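Local structure of glycosyl hydrolases family 2, sugar binding domain protein (Bacteroides uniformis str. 3978 T3 ii, 6D1P) at residues Q750-G755 with V795-S800; S717-T722 with V733-I738. The protein is a gut-bacterial beta-glucuronidase of glycoside hydrolase family 2, which probably cleaves O-glycosyl bonds to glucuronic acid. All blocks are in the same frame, centred on the assembly; numbering follows the deposited sequence.

In the fold
Interactions 1 and 2 come from the two sheets of a C-terminal beta sandwich, their centres about 10 Å apart. They follow one another along the chain: the hairpin of 717-722 and 733-738 is complete before strand 751-756 of interaction 1 begins. The sheets meet through the hairpin's inner side chains: Ile719 CD1 lies 3.7 Å from Asp799 N, and Leu721 CD1 is 3.8 Å from Val795 O. Toward one end, Leu737 CD1 packs 3.6 Å from Gln750 OE1. Interaction 1 also adjoins the second subunit, whereas interaction 2 does not. In interaction 1, the Phe751 side chain is about 12 Å from a bound potassium ion, too far to be a ligand.

Interaction 1: Q750-G755 with V795-S800; sequences QFIEFG and VSASDS
Glu753 and Ser798 form a hydrogen-bonded pair at the middle of two antiparallel strands, 751-755 and 795-799, with Glu753 N to Ser798 O at 2.7 Å. Ser798 N answers to Glu753 O, Gly755 and Ser796 repeat the two-way pairing, and Ser800 N closes the far end on Phe751 O. Between these pairs, CA-H groups lean on the same carbonyls; Phe754 CA lies 3.1 Å from Ser796 O.

On the polar face the Glu753 chain runs extended beyond CG, with CG beside the backbone N (chi1 -61°), and passes alongside Ser800. Its OE2 takes a weak hydrogen bond from Ser800 OG at 3.1 Å, but its stronger partner is Arg774, in a salt bridge. A leucine here would probably leave Arg774 without this carboxylate and Ser800 OG without this weak acceptor. Further along, one water donates to Glu753 O at 3.1 Å and to Ser796 OG at 3.0 Å, and also bonds Ser798 OG. Both serines have partners beyond the two strands: Ser796 OG donates to Thr757 O of the second subunit, and Ser798 OG pairs with Thr806 OG1.

The reverse face is mostly apolar. The Phe754 ring meets Ala797 CB obliquely, CE2 being 4.0 Å away, and its CD2 touches Val795 CG1; Ile752 brings CG2 to 4.3 Å from the same Ala797 CB. Ala797 in turn packs on Ala735 of the facing sheet. One apolar face packed on the partner sheet, and a polar face carrying a water and partly covered by the second subunit, are consistent with a two-sheet antiparallel beta sandwich.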
loop_
_atom_site.group_PDB
_atom_site.type_symbol
_atom_site.label_atom_id
_atom_site.label_comp_id
_atom_site.label_asym_id
_atom_site.label_seq_id
_atom_site.Cartn_x
_atom_site.Cartn_y
_atom_site.Cartn_z
ATOM N N GLN A 750 -16.437 16.074 19.553
ATOM C CA GLN A 750 -15.249 15.216 19.601
ATOM C C GLN A 750 -15.298 14.135 18.532
ATOM O O GLN A 750 -16.339 13.506 18.298
ATOM C CB GLN A 750 -15.118 14.520 20.965
ATOM C CG GLN A 750 -14.713 15.399 22.147
ATOM C CD GLN A 750 -15.853 16.265 22.674
ATOM O OE1 GLN A 750 -16.992 16.222 22.169
ATOM N NE2 GLN A 750 -15.546 17.074 23.684
ATOM N N PHE A 751 -14.155 13.919 17.895
ATOM C CA PHE A 751 -13.933 12.692 17.142
ATOM C C PHE A 751 -14.117 11.478 18.039
ATOM O O PHE A 751 -13.635 11.438 19.178
ATOM C CB PHE A 751 -12.524 12.670 16.534
ATOM C CG PHE A 751 -12.443 13.338 15.202
ATOM C CD1 PHE A 751 -13.055 12.769 14.095
ATOM C CD2 PHE A 751 -11.778 14.552 15.052
ATOM C CE1 PHE A 751 -13.006 13.396 12.842
ATOM C CE2 PHE A 751 -11.704 15.164 13.820
ATOM C CZ PHE A 751 -12.324 14.589 12.706
ATOM N N ILE A 752 -14.815 10.480 17.511
ATOM C CA ILE A 752 -15.012 9.204 18.178
ATOM C C ILE A 752 -14.543 8.114 17.227
ATOM O O ILE A 752 -14.755 8.216 16.013
ATOM C CB ILE A 752 -16.488 9.014 18.593
ATOM C CG1 ILE A 752 -16.841 9.984 19.713
ATOM C CG2 ILE A 752 -16.725 7.628 19.124
ATOM C CD1 ILE A 752 -18.329 10.226 19.819
ATOM N N GLU A 753 -13.881 7.091 17.779
ATOM C CA GLU A 753 -13.308 5.982 17.023
ATOM C C GLU A 753 -13.891 4.643 17.453
ATOM O O GLU A 753 -14.033 4.371 18.642
ATOM C CB GLU A 753 -11.802 5.912 17.208
ATOM C CG GLU A 753 -11.101 7.141 16.730
ATOM C CD GLU A 753 -9.623 7.061 16.986
ATOM O OE1 GLU A 753 -9.218 6.151 17.732
ATOM O OE2 GLU A 753 -8.875 7.898 16.445
ATOM N N PHE A 754 -14.166 3.786 16.483
ATOM C CA PHE A 754 -14.707 2.471 16.748
ATOM C C PHE A 754 -13.667 1.385 16.486
ATOM O O PHE A 754 -12.810 1.507 15.609
ATOM C CB PHE A 754 -15.945 2.222 15.895
ATOM C CG PHE A 754 -17.083 3.132 16.204
ATOM C CD1 PHE A 754 -17.401 4.175 15.342
ATOM C CD2 PHE A 754 -17.846 2.949 17.356
ATOM C CE1 PHE A 754 -18.482 5.022 15.609
ATOM C CE2 PHE A 754 -18.928 3.793 17.642
ATOM C CZ PHE A 754 -19.247 4.831 16.761
ATOM N N GLY A 755 -13.751 0.316 17.275
ATOM C CA GLY A 755 -12.930 -0.857 17.068
ATOM C C GLY A 755 -13.782 -2.095 17.263
ATOM O O GLY A 755 -14.932 -2.016 17.700
ATOM N N VAL A 795 -17.706 -4.466 20.138
ATOM C CA VAL A 795 -17.370 -3.162 19.565
ATOM C C VAL A 795 -16.852 -2.231 20.661
ATOM O O VAL A 795 -17.391 -2.193 21.777
ATOM C CB VAL A 795 -18.591 -2.547 18.857
ATOM C CG1 VAL A 795 -18.300 -1.105 18.407
ATOM C CG2 VAL A 795 -19.006 -3.425 17.674
ATOM N N SER A 796 -15.804 -1.473 20.344
ATOM C CA SER A 796 -15.266 -0.464 21.242
ATOM C C SER A 796 -15.470 0.941 20.672
ATOM O O SER A 796 -15.438 1.145 19.454
ATOM C CB SER A 796 -13.770 -0.704 21.493
ATOM O OG SER A 796 -13.018 -0.520 20.307
ATOM N N ALA A 797 -15.645 1.918 21.561
ATOM C CA ALA A 797 -15.710 3.322 21.159
ATOM C C ALA A 797 -14.832 4.151 22.081
ATOM O O ALA A 797 -14.901 4.005 23.307
ATOM C CB ALA A 797 -17.150 3.867 21.174
ATOM N N SER A 798 -14.018 5.023 21.483
ATOM C CA SER A 798 -13.134 5.920 22.210
ATOM C C SER A 798 -13.196 7.316 21.608
ATOM O O SER A 798 -13.504 7.488 20.425
ATOM C CB SER A 798 -11.689 5.421 22.165
ATOM O OG SER A 798 -11.664 4.009 22.238
ATOM N N ASP A 799 -12.909 8.316 22.437
ATOM C CA ASP A 799 -12.580 9.633 21.916
ATOM C C ASP A 799 -11.152 9.590 21.392
ATOM O O ASP A 799 -10.249 9.059 22.052
ATOM C CB ASP A 799 -12.734 10.719 22.980
ATOM C CG ASP A 799 -11.723 10.597 24.087
ATOM O OD1 ASP A 799 -11.737 9.573 24.807
ATOM O OD2 ASP A 799 -10.898 11.523 24.225
ATOM N N SER A 800 -10.952 10.120 20.188
ATOM C CA SER A 800 -9.635 10.028 19.568
ATOM C C SER A 800 -8.553 10.628 20.455
ATOM O O SER A 800 -7.405 10.175 20.421
ATOM C CB SER A 800 -9.670 10.706 18.201
ATOM O OG SER A 800 -10.743 10.158 17.455
HETATM O O HOH W 1 -12.222 2.306 20.001
#

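Interaction 2: S717-T722 with V733-I738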
loop_
_atom_site.group_PDB
_atom_site.type_symbol
_atom_site.label_atom_id
_atom_site.label_comp_id
_atom_site.label_asym_id
_atom_site.label_seq_id
_atom_site.Cartn_x
_atom_site.Cartn_y
_atom_site.Cartn_z
ATOM N N SER A 717 -17.874 13.372 29.532
ATOM C CA SER A 717 -17.268 12.656 30.644
ATOM C C SER A 717 -17.362 11.137 30.523
ATOM O O SER A 717 -16.510 10.444 31.086
ATOM C CB SER A 717 -17.924 13.123 31.956
ATOM O OG SER A 717 -17.781 12.210 33.026
ATOM N N ARG A 718 -18.336 10.590 29.803
ATOM C CA ARG A 718 -18.439 9.154 29.612
ATOM C C ARG A 718 -18.977 8.890 28.219
ATOM O O ARG A 718 -19.666 9.726 27.628
ATOM C CB ARG A 718 -19.373 8.473 30.632
ATOM C CG ARG A 718 -18.794 8.237 32.003
ATOM C CD ARG A 718 -19.052 6.798 32.457
ATOM N NE ARG A 718 -20.449 6.520 32.782
ATOM C CZ ARG A 718 -21.026 5.330 32.621
ATOM N NH1 ARG A 718 -20.337 4.309 32.127
ATOM N NH2 ARG A 718 -22.300 5.158 32.942
ATOM N N ILE A 719 -18.681 7.699 27.712
ATOM C CA ILE A 719 -19.229 7.232 26.450
ATOM C C ILE A 719 -20.135 6.056 26.753
ATOM O O ILE A 719 -19.721 5.110 27.426
ATOM C CB ILE A 719 -18.123 6.823 25.464
ATOM C CG1 ILE A 719 -17.063 7.920 25.359
ATOM C CG2 ILE A 719 -18.728 6.507 24.115
ATOM C CD1 ILE A 719 -15.847 7.522 24.547
ATOM N N LEU A 720 -21.363 6.117 26.266
ATOM C CA LEU A 720 -22.303 5.019 26.391
ATOM C C LEU A 720 -22.532 4.402 25.024
ATOM O O LEU A 720 -22.701 5.118 24.032
ATOM C CB LEU A 720 -23.644 5.484 26.959
ATOM C CG LEU A 720 -23.671 6.113 28.350
ATOM C CD1 LEU A 720 -25.118 6.371 28.759
ATOM C CD2 LEU A 720 -22.975 5.225 29.364
ATOM N N LEU A 721 -22.552 3.080 24.974
ATOM C CA LEU A 721 -22.892 2.359 23.757
ATOM C C LEU A 721 -24.259 1.709 23.900
ATOM O O LEU A 721 -24.596 1.178 24.962
ATOM C CB LEU A 721 -21.831 1.299 23.437
ATOM C CG LEU A 721 -20.572 1.896 22.824
ATOM C CD1 LEU A 721 -19.358 0.916 22.855
ATOM C CD2 LEU A 721 -20.899 2.351 21.406
ATOM N N THR A 722 -25.044 1.766 22.827
ATOM C CA THR A 722 -26.304 1.052 22.721
ATOM C C THR A 722 -26.398 0.501 21.310
ATOM O O THR A 722 -25.659 0.928 20.428
ATOM C CB THR A 722 -27.490 1.982 23.018
ATOM O OG1 THR A 722 -27.329 3.192 22.266
ATOM C CG2 THR A 722 -27.533 2.327 24.499
ATOM N N VAL A 733 -24.808 0.549 15.911
ATOM C CA VAL A 733 -24.281 0.794 17.244
ATOM C C VAL A 733 -24.098 2.295 17.402
ATOM O O VAL A 733 -23.639 2.973 16.473
ATOM C CB VAL A 733 -22.951 0.037 17.457
ATOM C CG1 VAL A 733 -22.203 0.566 18.663
ATOM C CG2 VAL A 733 -23.209 -1.446 17.610
ATOM N N GLN A 734 -24.453 2.814 18.578
ATOM C CA GLN A 734 -24.442 4.246 18.841
ATOM C C GLN A 734 -23.561 4.552 20.040
ATOM O O GLN A 734 -23.673 3.899 21.084
ATOM C CB GLN A 734 -25.863 4.760 19.095
ATOM C CG GLN A 734 -25.903 6.221 19.496
ATOM C CD GLN A 734 -27.317 6.724 19.765
ATOM O OE1 GLN A 734 -28.051 7.100 18.842
ATOM N NE2 GLN A 734 -27.699 6.739 21.037
ATOM N N ALA A 735 -22.678 5.528 19.886
ATOM C CA ALA A 735 -21.931 6.085 21.004
ATOM C C ALA A 735 -22.561 7.411 21.412
ATOM O O ALA A 735 -22.909 8.230 20.562
ATOM C CB ALA A 735 -20.454 6.293 20.648
ATOM N N GLU A 736 -22.697 7.619 22.713
ATOM C CA GLU A 736 -23.294 8.818 23.272
ATOM C C GLU A 736 -22.302 9.448 24.234
ATOM O O GLU A 736 -21.796 8.769 25.129
ATOM C CB GLU A 736 -24.608 8.482 24.002
ATOM C CG GLU A 736 -25.488 9.692 24.317
ATOM C CD GLU A 736 -26.704 9.325 25.155
ATOM O OE1 GLU A 736 -26.530 8.666 26.201
ATOM O OE2 GLU A 736 -27.839 9.675 24.756
ATOM N N LEU A 737 -22.008 10.730 24.044
ATOM C CA LEU A 737 -21.209 11.467 25.009
ATOM C C LEU A 737 -22.153 12.052 26.056
ATOM O O LEU A 737 -23.133 12.720 25.701
ATOM C CB LEU A 737 -20.413 12.570 24.311
ATOM C CG LEU A 737 -19.428 12.046 23.262
ATOM C CD1 LEU A 737 -18.798 13.152 22.450
ATOM C CD2 LEU A 737 -18.339 11.220 23.944
ATOM N N ILE A 738 -21.888 11.774 27.336
ATOM C CA ILE A 738 -22.712 12.293 28.425
ATOM C C ILE A 738 -21.817 13.011 29.427
ATOM O O ILE A 738 -20.609 12.792 29.475
ATOM C CB ILE A 738 -23.534 11.198 29.149
ATOM C CG1 ILE A 738 -22.589 10.256 29.897
ATOM C CG2 ILE A 738 -24.426 10.453 28.171
ATOM C CD1 ILE A 738 -23.291 9.357 30.878
HETATM O O HOH W 2 -25.837 5.192 22.947
#
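Ile738 CD1 lies loosely and obliquely off the Arg718 guanidinium, while Leu720, from Arg718's own strand, lays CD2 on one face of that group, 3.5 Å above the plane and offset toward the rim. The closer touch is lower, where Ile738 CG1, between its backbone N and carbonyl carbon (chi1 67°), lies 3.7 Å from Arg718 CB. Leu720 crosses Ile738 at about a right angle, and its CD1 also approaches the carboxylate of Glu736, 3.7 Å from OE1. The Glu736 side chain runs beside that of Leu720, pointing the same way, and its OE2 forms a salt bridge with Arg744.

The neighbouring amide, Gln734, runs alongside Thr722. A water joins them, accepting from Gln734 NE2, donating to Gln734 O, and bonding Thr722 OG1 at 2.6 Å; Gln734 OE1 is held by Arg781.

Across the sheet the other face is wholly apolar. Leu721 CD2 wedges 3.5 Å from Val733 CG1. It also touches Ala735 CB, and Ile719 CG2 meets that same methyl at 3.9 Å, nearly at right angles. Ile719 and Leu737 lie side by side, CG1 against CD2. Leu721 continues onto Ala797 of the opposing sheet.

Two-way backbone pairs join Leu720 to Glu736 and Thr722 to Gln734. At the open end a classic beta bulge sets Ser717 and Arg718 together against Ile738, whose O accepts from both backbone N atoms, at 2.8 Å from Ser717 N. The chemistry implies a two-sided hairpin: aliphatic groups bury one face against the partner sheet, while the other is mixed, Leu720 and Ile738 forming an apolar patch among Arg718, Glu736, Gln734 and Thr722.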